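Local coordinates for protein 6-phospho-beta-d glycosidase (Streptococcus pyogenes, PDB 5FOO) that probably hydrolyses the beta-glycosidic bond of 6-phospho-beta-glucosides and binds 6-phosphocyclophellitol in its pocket, at residues 64-69 and 109-114; 101-106 and 155-160; 125-130 and 181-186; 168-173 and 190-195. The protein carries 1 engineered substitution. All blocks are in the same frame, centred on the assembly; numbering follows the deposited sequence.

Contact 1. Residues 64-69 and 109-114. With EDO (1,2-ethanediol), chain I.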
loop_
_atom_site.group_PDB
_atom_site.type_symbol
_atom_site.label_atom_id
_atom_site.label_comp_id
_atom_site.label_asym_id
_atom_site.label_seq_id
_atom_site.Cartn_x
_atom_site.Cartn_y
_atom_site.Cartn_z
ATOM N N LEU A 64 -10.565 13.439 -15.936
ATOM C CA LEU A 64 -9.490 14.392 -15.637
ATOM C C LEU A 64 -8.130 13.792 -15.640
ATOM O O LEU A 64 -7.191 14.372 -16.197
ATOM C CB LEU A 64 -9.734 15.032 -14.288
ATOM C CG LEU A 64 -8.731 16.138 -13.872
ATOM C CD1 LEU A 64 -8.837 17.437 -14.699
ATOM C CD2 LEU A 64 -8.982 16.400 -12.408
ATOM N N LEU A 65 -7.976 12.637 -14.986
ATOM C CA LEU A 65 -6.666 11.972 -14.955
ATOM C C LEU A 65 -6.202 11.540 -16.375
ATOM O O LEU A 65 -5.023 11.647 -16.697
ATOM C CB LEU A 65 -6.725 10.753 -14.010
ATOM C CG LEU A 65 -6.971 11.143 -12.536
ATOM C CD1 LEU A 65 -6.816 9.973 -11.611
ATOM C CD2 LEU A 65 -6.028 12.250 -12.050
ATOM N N ALA A 66 -7.135 11.105 -17.222
ATOM C CA ALA A 66 -6.799 10.827 -18.612
ATOM C C ALA A 66 -6.300 12.067 -19.279
ATOM O O ALA A 66 -5.289 12.008 -19.953
ATOM C CB ALA A 66 -7.957 10.271 -19.414
ATOM N N SER A 67 -6.992 13.200 -19.090
ATOM C CA SER A 67 -6.522 14.464 -19.698
ATOM C C SER A 67 -5.158 14.902 -19.131
ATOM O O SER A 67 -4.438 15.605 -19.792
ATOM C CB SER A 67 -7.557 15.569 -19.523
ATOM O OG SER A 67 -7.640 15.987 -18.137
ATOM N N LEU A 68 -4.791 14.437 -17.926
ATOM C CA LEU A 68 -3.479 14.703 -17.336
ATOM C C LEU A 68 -2.428 13.613 -17.592
ATOM O O LEU A 68 -1.431 13.521 -16.852
ATOM C CB LEU A 68 -3.632 14.975 -15.855
ATOM C CG LEU A 68 -4.512 16.184 -15.478
ATOM C CD1 LEU A 68 -4.978 16.108 -14.051
ATOM C CD2 LEU A 68 -3.783 17.516 -15.705
ATOM N N GLY A 69 -2.658 12.798 -18.637
ATOM C CA GLY A 69 -1.667 11.864 -19.183
ATOM C C GLY A 69 -1.556 10.502 -18.488
ATOM O O GLY A 69 -0.655 9.727 -18.799
ATOM N N ASN A 109 -11.729 5.572 -20.596
ATOM C CA ASN A 109 -10.715 6.615 -20.696
ATOM C C ASN A 109 -9.368 6.171 -21.142
ATOM O O ASN A 109 -8.447 6.975 -21.117
ATOM C CB ASN A 109 -10.656 7.361 -19.348
ATOM C CG ASN A 109 -11.836 8.306 -19.175
ATOM O OD1 ASN A 109 -11.915 9.349 -19.854
ATOM N ND2 ASN A 109 -12.798 7.932 -18.301
ATOM N N GLY A 110 -9.211 4.903 -21.556
ATOM C CA GLY A 110 -7.899 4.312 -21.865
ATOM C C GLY A 110 -6.915 4.147 -20.675
ATOM O O GLY A 110 -5.706 4.173 -20.844
ATOM N N ILE A 111 -7.459 4.006 -19.474
ATOM C CA ILE A 111 -6.694 3.818 -18.241
ATOM C C ILE A 111 -6.745 2.350 -17.855
ATOM O O ILE A 111 -7.804 1.783 -17.679
ATOM C CB ILE A 111 -7.232 4.767 -17.136
ATOM C CG1 ILE A 111 -6.910 6.222 -17.525
ATOM C CG2 ILE A 111 -6.609 4.504 -15.750
ATOM C CD1 ILE A 111 -7.561 7.238 -16.612
ATOM N N ARG A 112 -5.590 1.736 -17.760
ATOM C CA ARG A 112 -5.487 0.409 -17.199
ATOM C C ARG A 112 -5.925 0.383 -15.684
ATOM O O ARG A 112 -5.313 1.050 -14.865
ATOM C CB ARG A 112 -4.042 -0.048 -17.285
ATOM C CG ARG A 112 -3.799 -1.474 -16.735
ATOM C CD ARG A 112 -2.317 -1.807 -16.775
ATOM N NE ARG A 112 -1.864 -2.040 -18.129
ATOM C CZ ARG A 112 -2.149 -3.131 -18.858
ATOM N NH1 ARG A 112 -2.830 -4.161 -18.370
ATOM N NH2 ARG A 112 -1.712 -3.205 -20.113
ATOM N N PRO A 113 -6.989 -0.351 -15.349
ATOM C CA PRO A 113 -7.404 -0.429 -13.957
ATOM C C PRO A 113 -6.549 -1.441 -13.184
ATOM O O PRO A 113 -6.388 -2.578 -13.632
ATOM C CB PRO A 113 -8.835 -0.894 -14.051
ATOM C CG PRO A 113 -8.888 -1.749 -15.338
ATOM C CD PRO A 113 -7.905 -1.100 -16.255
ATOM N N VAL A 114 -6.007 -1.028 -12.041
ATOM C CA VAL A 114 -5.109 -1.865 -11.239
ATOM C C VAL A 114 -5.768 -2.010 -9.888
ATOM O O VAL A 114 -5.987 -1.009 -9.200
ATOM C CB VAL A 114 -3.738 -1.161 -11.083
ATOM C CG1 VAL A 114 -2.732 -1.981 -10.222
ATOM C CG2 VAL A 114 -3.191 -0.887 -12.498
HETATM C C1 EDO I . -0.444 1.194 -19.229
HETATM O O1 EDO I . -1.343 0.196 -19.682
HETATM C C2 EDO I . 0.591 1.499 -20.311
HETATM O O2 EDO I . 1.165 0.255 -20.705
#
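At the end of the (beta/alpha)8 barrel where the strands begin, the last turn of helix 54-67 meets the turn leading into strand 112-116, with Ala66 set against Asn109 and Ile111. The Ala66 methyl is the central group: its CB lies 3.7 Å from Asn109 O and 4.0 Å from Asn109 CB. Ile111 comes in with the end of its longer branch, CD1 standing 3.9 Å from Ala66 N and 4.1 Å from Ala66 CB, while Leu65 CB is a looser neighbour of Ile111 CD1 (4.5 Å). With CG1 beside its own backbone N (chi1 -68°), Ile111 lays this branch against the helix. No hydrogen bond joins the two segments; Asn109 ND2 bonds back to Ala105 O, and OD1 is only weakly bonded to Thr63 OG1 of helix 54-67. Both helices finish in Schellman motifs, with Gly69 and Gly110 as the positive-phi C-prime residues. Farther along, Arg112 NE gives a bent hydrogen bond (2.8 Å, 143°) to O1 of a 1,2-ethanediol, probably from the crystallisation liquor. Leu65 and Ile111 also rest on Tyr73 of strand 72-76, the barrel neighbour to which Arg112 and Val114 are backbone-bonded, and Pro113 packs on Cys106 and Leu107 of helix 93-108.

Contact 2. Residues 101-106 and 155-160. With EDO (1,2-ethanediol), chain H.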
loop_
_atom_site.group_PDB
_atom_site.type_symbol
_atom_site.label_atom_id
_atom_site.label_comp_id
_atom_site.label_asym_id
_atom_site.label_seq_id
_atom_site.Cartn_x
_atom_site.Cartn_y
_atom_site.Cartn_z
ATOM N N ARG A 101 -18.863 0.559 -12.393
ATOM C CA ARG A 101 -18.705 1.974 -12.834
ATOM C C ARG A 101 -17.216 2.339 -12.849
ATOM O O ARG A 101 -16.727 2.818 -13.851
ATOM C CB ARG A 101 -19.477 2.973 -11.939
ATOM C CG ARG A 101 -20.965 3.157 -12.189
ATOM C CD ARG A 101 -21.666 4.052 -11.129
ATOM N NE ARG A 101 -20.961 5.333 -10.915
ATOM C CZ ARG A 101 -20.832 5.968 -9.732
ATOM N NH1 ARG A 101 -21.381 5.499 -8.626
ATOM N NH2 ARG A 101 -20.167 7.095 -9.664
ATOM N N VAL A 102 -16.490 2.048 -11.765
ATOM C CA VAL A 102 -15.080 2.364 -11.680
ATOM C C VAL A 102 -14.282 1.725 -12.830
ATOM O O VAL A 102 -13.464 2.352 -13.515
ATOM C CB VAL A 102 -14.438 1.851 -10.331
ATOM C CG1 VAL A 102 -12.973 2.174 -10.324
ATOM C CG2 VAL A 102 -15.101 2.442 -9.106
ATOM N N ILE A 103 -14.437 0.432 -12.973
ATOM C CA ILE A 103 -13.666 -0.278 -13.997
ATOM C C ILE A 103 -14.043 0.162 -15.442
ATOM O O ILE A 103 -13.150 0.390 -16.306
ATOM C CB ILE A 103 -13.860 -1.803 -13.811
ATOM C CG1 ILE A 103 -13.176 -2.257 -12.466
ATOM C CG2 ILE A 103 -13.364 -2.595 -15.053
ATOM C CD1 ILE A 103 -13.830 -3.436 -11.825
ATOM N N ASP A 104 -15.348 0.273 -15.714
ATOM C CA ASP A 104 -15.773 0.679 -17.076
ATOM C C ASP A 104 -15.293 2.095 -17.406
ATOM O O ASP A 104 -14.883 2.340 -18.525
ATOM C CB ASP A 104 -17.279 0.594 -17.260
ATOM C CG ASP A 104 -17.801 -0.856 -17.262
ATOM O OD1 ASP A 104 -17.051 -1.816 -17.524
ATOM O OD2 ASP A 104 -18.992 -1.017 -16.919
ATOM N N ALA A 105 -15.305 3.004 -16.415
ATOM C CA ALA A 105 -14.819 4.371 -16.635
ATOM C C ALA A 105 -13.308 4.353 -16.879
ATOM O O ALA A 105 -12.793 5.061 -17.727
ATOM C CB ALA A 105 -15.179 5.247 -15.449
ATOM N N CYS A 106 -12.589 3.460 -16.224
ATOM C CA CYS A 106 -11.180 3.328 -16.496
ATOM C C CYS A 106 -10.952 3.011 -17.977
ATOM O O CYS A 106 -10.207 3.733 -18.676
ATOM C CB CYS A 106 -10.510 2.264 -15.614
ATOM S SG CYS A 106 -10.022 2.767 -13.936
ATOM N N ASP A 155 -12.860 -10.152 -16.327
ATOM C CA ASP A 155 -12.995 -10.053 -17.785
ATOM C C ASP A 155 -12.386 -8.771 -18.193
ATOM O O ASP A 155 -11.840 -8.694 -19.291
ATOM C CB ASP A 155 -14.492 -10.080 -18.227
ATOM C CG ASP A 155 -15.315 -8.947 -17.601
ATOM O OD1 ASP A 155 -15.231 -8.679 -16.362
ATOM O OD2 ASP A 155 -16.003 -8.282 -18.337
ATOM N N ARG A 156 -12.438 -7.759 -17.303
ATOM C CA ARG A 156 -11.906 -6.414 -17.632
ATOM C C ARG A 156 -10.665 -5.976 -16.867
ATOM O O ARG A 156 -9.818 -5.251 -17.399
ATOM C CB ARG A 156 -13.003 -5.380 -17.477
ATOM C CG ARG A 156 -14.052 -5.382 -18.624
ATOM C CD ARG A 156 -15.356 -4.721 -18.152
ATOM N NE ARG A 156 -15.872 -5.586 -17.078
ATOM C CZ ARG A 156 -16.644 -5.246 -16.032
ATOM N NH1 ARG A 156 -17.017 -3.975 -15.800
ATOM N NH2 ARG A 156 -16.990 -6.209 -15.157
ATOM N N VAL A 157 -10.576 -6.371 -15.602
ATOM C CA VAL A 157 -9.347 -6.160 -14.824
ATOM C C VAL A 157 -8.396 -7.352 -14.994
ATOM O O VAL A 157 -8.753 -8.509 -14.685
ATOM C CB VAL A 157 -9.668 -6.035 -13.316
ATOM C CG1 VAL A 157 -8.388 -5.870 -12.498
ATOM C CG2 VAL A 157 -10.656 -4.903 -13.074
ATOM N N LYS A 158 -7.192 -7.037 -15.443
ATOM C CA LYS A 158 -6.127 -8.001 -15.628
ATOM C C LYS A 158 -4.951 -7.835 -14.682
ATOM O O LYS A 158 -3.934 -8.523 -14.823
ATOM C CB LYS A 158 -5.592 -7.852 -17.071
ATOM C CG LYS A 158 -6.627 -8.127 -18.176
ATOM C CD LYS A 158 -7.603 -9.256 -17.891
ATOM C CE LYS A 158 -8.334 -9.745 -19.156
ATOM N NZ LYS A 158 -9.340 -10.802 -18.909
ATOM N N ASP A 159 -5.074 -6.912 -13.729
ATOM C CA ASP A 159 -3.961 -6.527 -12.875
ATOM C C ASP A 159 -4.455 -6.418 -11.448
ATOM O O ASP A 159 -5.153 -5.465 -11.104
ATOM C CB ASP A 159 -3.396 -5.198 -13.315
ATOM C CG ASP A 159 -2.667 -5.294 -14.648
ATOM O OD1 ASP A 159 -1.501 -5.757 -14.716
ATOM O OD2 ASP A 159 -3.301 -4.829 -15.619
ATOM N N TRP A 160 -4.085 -7.396 -10.642
ATOM C CA TRP A 160 -4.664 -7.594 -9.360
ATOM C C TRP A 160 -3.564 -7.611 -8.260
ATOM O O TRP A 160 -2.475 -8.129 -8.480
ATOM C CB TRP A 160 -5.381 -8.937 -9.350
ATOM C CG TRP A 160 -6.587 -9.031 -10.167
ATOM C CD1 TRP A 160 -6.679 -9.576 -11.436
ATOM C CD2 TRP A 160 -7.895 -8.613 -9.818
ATOM N NE1 TRP A 160 -7.982 -9.511 -11.885
ATOM C CE2 TRP A 160 -8.756 -8.951 -10.901
ATOM C CE3 TRP A 160 -8.445 -7.967 -8.714
ATOM C CZ2 TRP A 160 -10.123 -8.665 -10.887
ATOM C CZ3 TRP A 160 -9.820 -7.717 -8.709
ATOM C CH2 TRP A 160 -10.621 -8.037 -9.800
HETATM C C1 EDO H . -1.550 -6.954 -17.744
HETATM O O1 EDO H . -0.465 -6.679 -16.858
HETATM C C2 EDO H . -1.656 -8.414 -18.038
HETATM O O2 EDO H . -0.876 -9.045 -17.055
#
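Arg156 runs across Ile103 at about a right angle and delivers its guanidinium to Asp104, one residue farther along helix 93-108. Ile103 CG2 touches the aliphatic base of the arginine (3.7 Å to Arg156 CB) and then lies over one face of the guanidinium. The bond to the aspartate leaves from the edge instead: Arg156 NH1 reaches Asp104 OD1 at 2.8 Å, almost in the guanidinium plane but from above the carboxylate plane, with the two planes 44° apart. A bend at chi3 (-64°) turns the arginine so that its other edge faces Asp155, which it grips side-on, NE to OD2 at 3.0 Å and NH2 to OD1 at 3.3 Å. Two carboxylates thus hold the group's rotation, and Asn100 OD1 also accepts from NH2.

This network ties a barrel helix to the turn that follows helix 136-153 and feeds strand 159-161 of the TIM barrel. Deeper in, Ile103 CG1 and CD1 both meet Val157 CG2, each at 3.7 Å, the side chains again crossing nearly perpendicularly; Phe153 covers Ile103 as well. The valine's other methyl, CG1, sits 3.5 Å above the Trp160 ring plane, toward its rim. At the strand itself, Asp159 OD1 accepts from a 1,2-ethanediol hydroxyl, O1, at 2.6 Å, and from Tyr293 OH.

Contact 3. Residues 125-130 and 181-186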
loop_
_atom_site.group_PDB
_atom_site.type_symbol
_atom_site.label_atom_id
_atom_site.label_comp_id
_atom_site.label_asym_id
_atom_site.label_seq_id
_atom_site.Cartn_x
_atom_site.Cartn_y
_atom_site.Cartn_z
ATOM N N ALA A 125 -17.128 -6.287 11.604
ATOM C CA ALA A 125 -17.893 -7.419 12.141
ATOM C C ALA A 125 -17.023 -8.677 12.240
ATOM O O ALA A 125 -17.215 -9.504 13.152
ATOM C CB ALA A 125 -19.170 -7.713 11.330
ATOM N N LEU A 126 -16.058 -8.824 11.325
ATOM C CA LEU A 126 -15.122 -9.972 11.362
ATOM C C LEU A 126 -14.072 -9.851 12.435
ATOM O O LEU A 126 -13.655 -10.855 12.973
ATOM C CB LEU A 126 -14.476 -10.232 10.001
ATOM C CG LEU A 126 -15.491 -10.524 8.882
ATOM C CD1 LEU A 126 -14.750 -10.779 7.539
ATOM C CD2 LEU A 126 -16.494 -11.640 9.291
ATOM N N TYR A 127 -13.634 -8.633 12.745
ATOM C CA TYR A 127 -12.822 -8.425 13.929
ATOM C C TYR A 127 -13.582 -8.818 15.196
ATOM O O TYR A 127 -13.093 -9.617 15.978
ATOM C CB TYR A 127 -12.288 -6.992 14.060
ATOM C CG TYR A 127 -11.450 -6.925 15.312
ATOM C CD1 TYR A 127 -10.184 -7.508 15.346
ATOM C CD2 TYR A 127 -11.952 -6.335 16.504
ATOM C CE1 TYR A 127 -9.424 -7.480 16.506
ATOM C CE2 TYR A 127 -11.190 -6.305 17.676
ATOM C CZ TYR A 127 -9.945 -6.881 17.673
ATOM O OH TYR A 127 -9.183 -6.890 18.793
ATOM N N GLN A 128 -14.797 -8.311 15.359
ATOM C CA GLN A 128 -15.603 -8.566 16.605
ATOM C C GLN A 128 -15.936 -10.035 16.731
ATOM O O GLN A 128 -15.699 -10.642 17.748
ATOM C CB GLN A 128 -16.901 -7.699 16.634
ATOM C CG GLN A 128 -16.637 -6.197 16.864
ATOM C CD GLN A 128 -17.845 -5.270 16.625
ATOM O OE1 GLN A 128 -18.781 -5.588 15.892
ATOM N NE2 GLN A 128 -17.760 -4.080 17.163
ATOM N N ALA A 129 -16.409 -10.653 15.665
ATOM C CA ALA A 129 -16.738 -12.056 15.711
ATOM C C ALA A 129 -15.565 -13.036 15.860
ATOM O O ALA A 129 -15.718 -14.092 16.516
ATOM C CB ALA A 129 -17.584 -12.440 14.505
ATOM N N TYR A 130 -14.410 -12.756 15.251
ATOM C CA TYR A 130 -13.367 -13.776 15.198
ATOM C C TYR A 130 -11.953 -13.357 15.487
ATOM O O TYR A 130 -11.089 -14.166 15.362
ATOM C CB TYR A 130 -13.338 -14.378 13.812
ATOM C CG TYR A 130 -14.625 -14.928 13.284
ATOM C CD1 TYR A 130 -15.164 -16.143 13.795
ATOM C CD2 TYR A 130 -15.273 -14.304 12.206
ATOM C CE1 TYR A 130 -16.344 -16.660 13.284
ATOM C CE2 TYR A 130 -16.448 -14.813 11.692
ATOM C CZ TYR A 130 -16.973 -15.986 12.237
ATOM O OH TYR A 130 -18.119 -16.470 11.694
ATOM N N PRO A 181 -7.339 -2.422 16.325
ATOM C CA PRO A 181 -7.989 -2.313 17.618
ATOM C C PRO A 181 -6.904 -1.610 18.438
ATOM O O PRO A 181 -7.104 -1.383 19.601
ATOM C CB PRO A 181 -8.207 -3.744 18.114
ATOM C CG PRO A 181 -7.190 -4.552 17.399
ATOM C CD PRO A 181 -7.011 -3.839 16.057
ATOM N N ALA A 182 -5.774 -1.258 17.813
ATOM C CA ALA A 182 -4.672 -0.550 18.425
ATOM C C ALA A 182 -4.210 -1.169 19.737
ATOM O O ALA A 182 -4.044 -0.460 20.697
ATOM C CB ALA A 182 -5.074 0.895 18.665
ATOM N N ILE A 183 -3.986 -2.459 19.753
ATOM C CA ILE A 183 -3.510 -3.172 20.928
ATOM C C ILE A 183 -2.056 -3.529 20.705
ATOM O O ILE A 183 -1.513 -3.393 19.592
ATOM C CB ILE A 183 -4.350 -4.454 21.280
ATOM C CG1 ILE A 183 -4.253 -5.521 20.196
ATOM C CG2 ILE A 183 -5.811 -4.097 21.548
ATOM C CD1 ILE A 183 -5.113 -6.745 20.432
ATOM N N VAL A 184 -1.412 -3.966 21.788
ATOM C CA VAL A 184 -0.006 -4.230 21.761
ATOM C C VAL A 184 0.078 -5.691 22.090
ATOM O O VAL A 184 -0.085 -6.060 23.255
ATOM C CB VAL A 184 0.727 -3.281 22.756
ATOM C CG1 VAL A 184 2.216 -3.579 22.842
ATOM C CG2 VAL A 184 0.570 -1.864 22.314
ATOM N N ASP A 185 0.263 -6.556 21.086
ATOM C CA ASP A 185 0.357 -8.002 21.366
ATOM C C ASP A 185 1.175 -8.733 20.300
ATOM O O ASP A 185 0.647 -9.112 19.243
ATOM C CB ASP A 185 -1.056 -8.566 21.506
ATOM C CG ASP A 185 -1.092 -10.005 21.945
ATOM O OD1 ASP A 185 -0.147 -10.750 21.650
ATOM O OD2 ASP A 185 -2.111 -10.404 22.544
ATOM N N GLY A 186 2.455 -8.940 20.595
ATOM C CA GLY A 186 3.430 -9.484 19.627
ATOM C C GLY A 186 3.058 -10.889 19.155
ATOM O O GLY A 186 3.233 -11.236 18.018
#
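Tyr127 and Pro181 make nearly the whole of this surface contact, and they do so by van der Waals packing. The phenol end of the tyrosine is slanted against the proline ring: its OH lies 3.4 Å from both Pro181 CB and Pro181 CG, and ring carbon CZ stands 3.6 Å from the same CB. Tyr127 CG stands trans to its own N (chi1 -179°), which carries the ring off helix 124-130 toward the loop; the two backbones stay 8.6 Å apart, Tyr127 CA to Pro181 CA. Ile183 adds a light touch, its CD1 4.4 Å from Tyr127 OH. Tyr174 of helix 166-174 packs on both Tyr127 and Ile183, and Leu30 and Leu122 also touch the tyrosine.

Hydrogen bonds hold each side separately and none joins them. The helix carries its regular bonds, such as Ala129 N to Ala125 O, and the Tyr130 hydroxyl pairs with Glu87. The 181-186 loop is fastened through its backbone, Ile183 to Ser173 and Asp185 to Tyr174. Asp185 then serves as the N-cap of helix 186-208, its OD1 taking the backbone N of Lys188.

With carbon-to-hydroxyl and carbon-to-ring contacts alone, the pairing has no directional bond of its own; the position of Pro181 against the phenol end is probably set by the backbone bonds between the loop and helix 166-174.

Contact 4. Residues 168-173 and 190-195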
loop_
_atom_site.group_PDB
_atom_site.type_symbol
_atom_site.label_atom_id
_atom_site.label_comp_id
_atom_site.label_asym_id
_atom_site.label_seq_id
_atom_site.Cartn_x
_atom_site.Cartn_y
_atom_site.Cartn_z
ATOM N N VAL A 168 2.250 -3.216 7.560
ATOM C CA VAL A 168 1.632 -2.028 8.139
ATOM C C VAL A 168 0.338 -2.393 8.912
ATOM O O VAL A 168 0.059 -1.816 9.935
ATOM C CB VAL A 168 1.376 -0.905 7.102
ATOM C CG1 VAL A 168 0.641 0.256 7.720
ATOM C CG2 VAL A 168 2.711 -0.417 6.493
ATOM N N VAL A 169 -0.443 -3.339 8.422
ATOM C CA VAL A 169 -1.589 -3.847 9.176
ATOM C C VAL A 169 -1.137 -4.560 10.488
ATOM O O VAL A 169 -1.768 -4.378 11.543
ATOM C CB VAL A 169 -2.385 -4.840 8.323
ATOM C CG1 VAL A 169 -3.449 -5.557 9.135
ATOM C CG2 VAL A 169 -3.068 -4.106 7.184
ATOM N N VAL A 170 -0.121 -5.408 10.383
ATOM C CA VAL A 170 0.403 -6.119 11.493
ATOM C C VAL A 170 0.867 -5.091 12.552
ATOM O O VAL A 170 0.519 -5.231 13.704
ATOM C CB VAL A 170 1.627 -6.897 11.080
ATOM C CG1 VAL A 170 2.410 -7.428 12.294
ATOM C CG2 VAL A 170 1.276 -8.045 10.156
ATOM N N GLU A 171 1.650 -4.084 12.137
ATOM C CA GLU A 171 2.191 -3.098 13.037
ATOM C C GLU A 171 1.133 -2.179 13.582
ATOM O O GLU A 171 1.009 -2.055 14.822
ATOM C CB GLU A 171 3.387 -2.335 12.424
ATOM C CG GLU A 171 4.579 -3.314 12.402
ATOM C CD GLU A 171 5.937 -2.757 11.926
ATOM O OE1 GLU A 171 5.897 -1.605 11.386
ATOM O OE2 GLU A 171 7.020 -3.501 12.108
ATOM N N GLY A 172 0.308 -1.631 12.685
ATOM C CA GLY A 172 -0.800 -0.745 13.054
ATOM C C GLY A 172 -1.779 -1.315 14.059
ATOM O O GLY A 172 -2.098 -0.628 15.087
ATOM N N SER A 173 -2.263 -2.525 13.794
ATOM C CA SER A 173 -3.271 -3.151 14.604
ATOM C C SER A 173 -2.690 -3.808 15.880
ATOM O O SER A 173 -3.352 -3.849 16.937
ATOM C CB SER A 173 -4.110 -4.174 13.771
ATOM O OG SER A 173 -5.145 -3.523 12.989
ATOM N N VAL A 190 2.512 -11.674 15.162
ATOM C CA VAL A 190 3.252 -12.651 14.419
ATOM C C VAL A 190 2.281 -13.617 13.723
ATOM O O VAL A 190 2.498 -14.022 12.574
ATOM C CB VAL A 190 4.233 -13.381 15.347
ATOM C CG1 VAL A 190 4.872 -14.558 14.673
ATOM C CG2 VAL A 190 5.309 -12.402 15.785
ATOM N N GLN A 191 1.215 -13.995 14.408
ATOM C CA GLN A 191 0.264 -14.908 13.808
ATOM C C GLN A 191 -0.487 -14.162 12.656
ATOM O O GLN A 191 -0.662 -14.731 11.586
ATOM C CB GLN A 191 -0.714 -15.493 14.870
ATOM C CG GLN A 191 -1.693 -16.505 14.302
ATOM C CD GLN A 191 -1.021 -17.781 13.833
ATOM O OE1 GLN A 191 -0.310 -18.412 14.610
ATOM N NE2 GLN A 191 -1.272 -18.205 12.563
ATOM N N VAL A 192 -0.898 -12.924 12.893
ATOM C CA VAL A 192 -1.474 -12.082 11.842
ATOM C C VAL A 192 -0.586 -11.993 10.598
ATOM O O VAL A 192 -1.118 -12.115 9.486
ATOM C CB VAL A 192 -1.889 -10.703 12.389
ATOM C CG1 VAL A 192 -2.217 -9.674 11.312
ATOM C CG2 VAL A 192 -3.157 -10.869 13.253
ATOM N N ALA A 193 0.735 -11.810 10.779
ATOM C CA ALA A 193 1.658 -11.776 9.672
ATOM C C ALA A 193 1.641 -13.093 8.875
ATOM O O ALA A 193 1.530 -13.068 7.652
ATOM C CB ALA A 193 3.045 -11.465 10.154
ATOM N N TYR A 194 1.708 -14.234 9.572
ATOM C CA TYR A 194 1.582 -15.516 8.868
ATOM C C TYR A 194 0.227 -15.605 8.129
ATOM O O TYR A 194 0.166 -16.053 6.972
ATOM C CB TYR A 194 1.737 -16.694 9.820
ATOM C CG TYR A 194 1.415 -18.037 9.228
ATOM C CD1 TYR A 194 0.155 -18.513 9.227
ATOM C CD2 TYR A 194 2.424 -18.820 8.673
ATOM C CE1 TYR A 194 -0.140 -19.759 8.664
ATOM C CE2 TYR A 194 2.167 -20.062 8.117
ATOM C CZ TYR A 194 0.880 -20.520 8.090
ATOM O OH TYR A 194 0.667 -21.709 7.539
ATOM N N ASN A 195 -0.848 -15.144 8.784
ATOM C CA ASN A 195 -2.174 -15.312 8.230
ATOM C C ASN A 195 -2.348 -14.436 6.978
ATOM O O ASN A 195 -2.965 -14.862 6.002
ATOM C CB ASN A 195 -3.268 -15.035 9.255
ATOM C CG ASN A 195 -3.404 -16.137 10.308
ATOM O OD1 ASN A 195 -2.769 -17.213 10.250
ATOM N ND2 ASN A 195 -4.242 -15.863 11.285
#
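Val170 packs into helix 186-208 through a single methyl, and the contact between the segments is wholly apolar. Its CG2 lies against the backbone as much as against side chains, 3.8 Å from Ala193 CA and 3.9 Å from Ala193 CB. On the next residue back, Val192 CG1 approaches the same methyl at 4.0 Å. The first torsion of Val170 (chi1 167°) puts CG1 anti to the backbone N and swings CG2 out beside that N, where it can reach the other helix. The small alanine lets the backbones come close, Val170 CA and Ala193 CA being 6.1 Å apart. Trp247 of helix 235-258 packs on Val170 too, and Leu251 touches Ala193, so the methyls are buried on several sides.

Polar groups work within each helix or toward third parties. Gln191 NE2 reaches one turn ahead to Asn195 OD1 (2.9 Å, 155°); the hydrogen bond lies in the glutamine's amide plane but arrives from above the asparagine's carbonyl plane. Asn195 ND2 goes to Trp133 O, and Gln191 OE1 accepts from Gln277 N. On the other helix, Glu171 OE2 takes Trp247 NE1, and Ser173 OG pairs with Tyr180 O.

Helix 166-174 leaves the barrel directly after Asn164 and Glu165, which line the ligand pocket. Asn-Glu-Pro at this place is the family 1 signature whose glutamate probably acts as acid/base, and helix 186-208 is the barrel helix that carries the chain from strand 159-161 toward strand 218-224.

In the fold
The four contacts form two pairs on one TIM barrel. Contacts 1 and 2, centres 12 Å apart, adjoin: helix 93-108 of contact 2 leads into strand 112-116 of contact 1, the sheet neighbour of strand 159-161; they meet through a salt bridge, Arg112 NH1 to Asp159 OD2 at 2.9 Å. Contacts 3 and 4, centres 11 Å apart, interlock along the chain and touch where Pro181 CD packs on Ser173 OG at 3.6 Å. Contacts 1 and 4 lie on opposite sides of the chain's centre, about 34 Å apart between centres. Contact 4 stands in sequence closest to the pocket, following Asn164 and Glu165, whereas contacts 1 and 2 mark the other barrel end, where the strands begin.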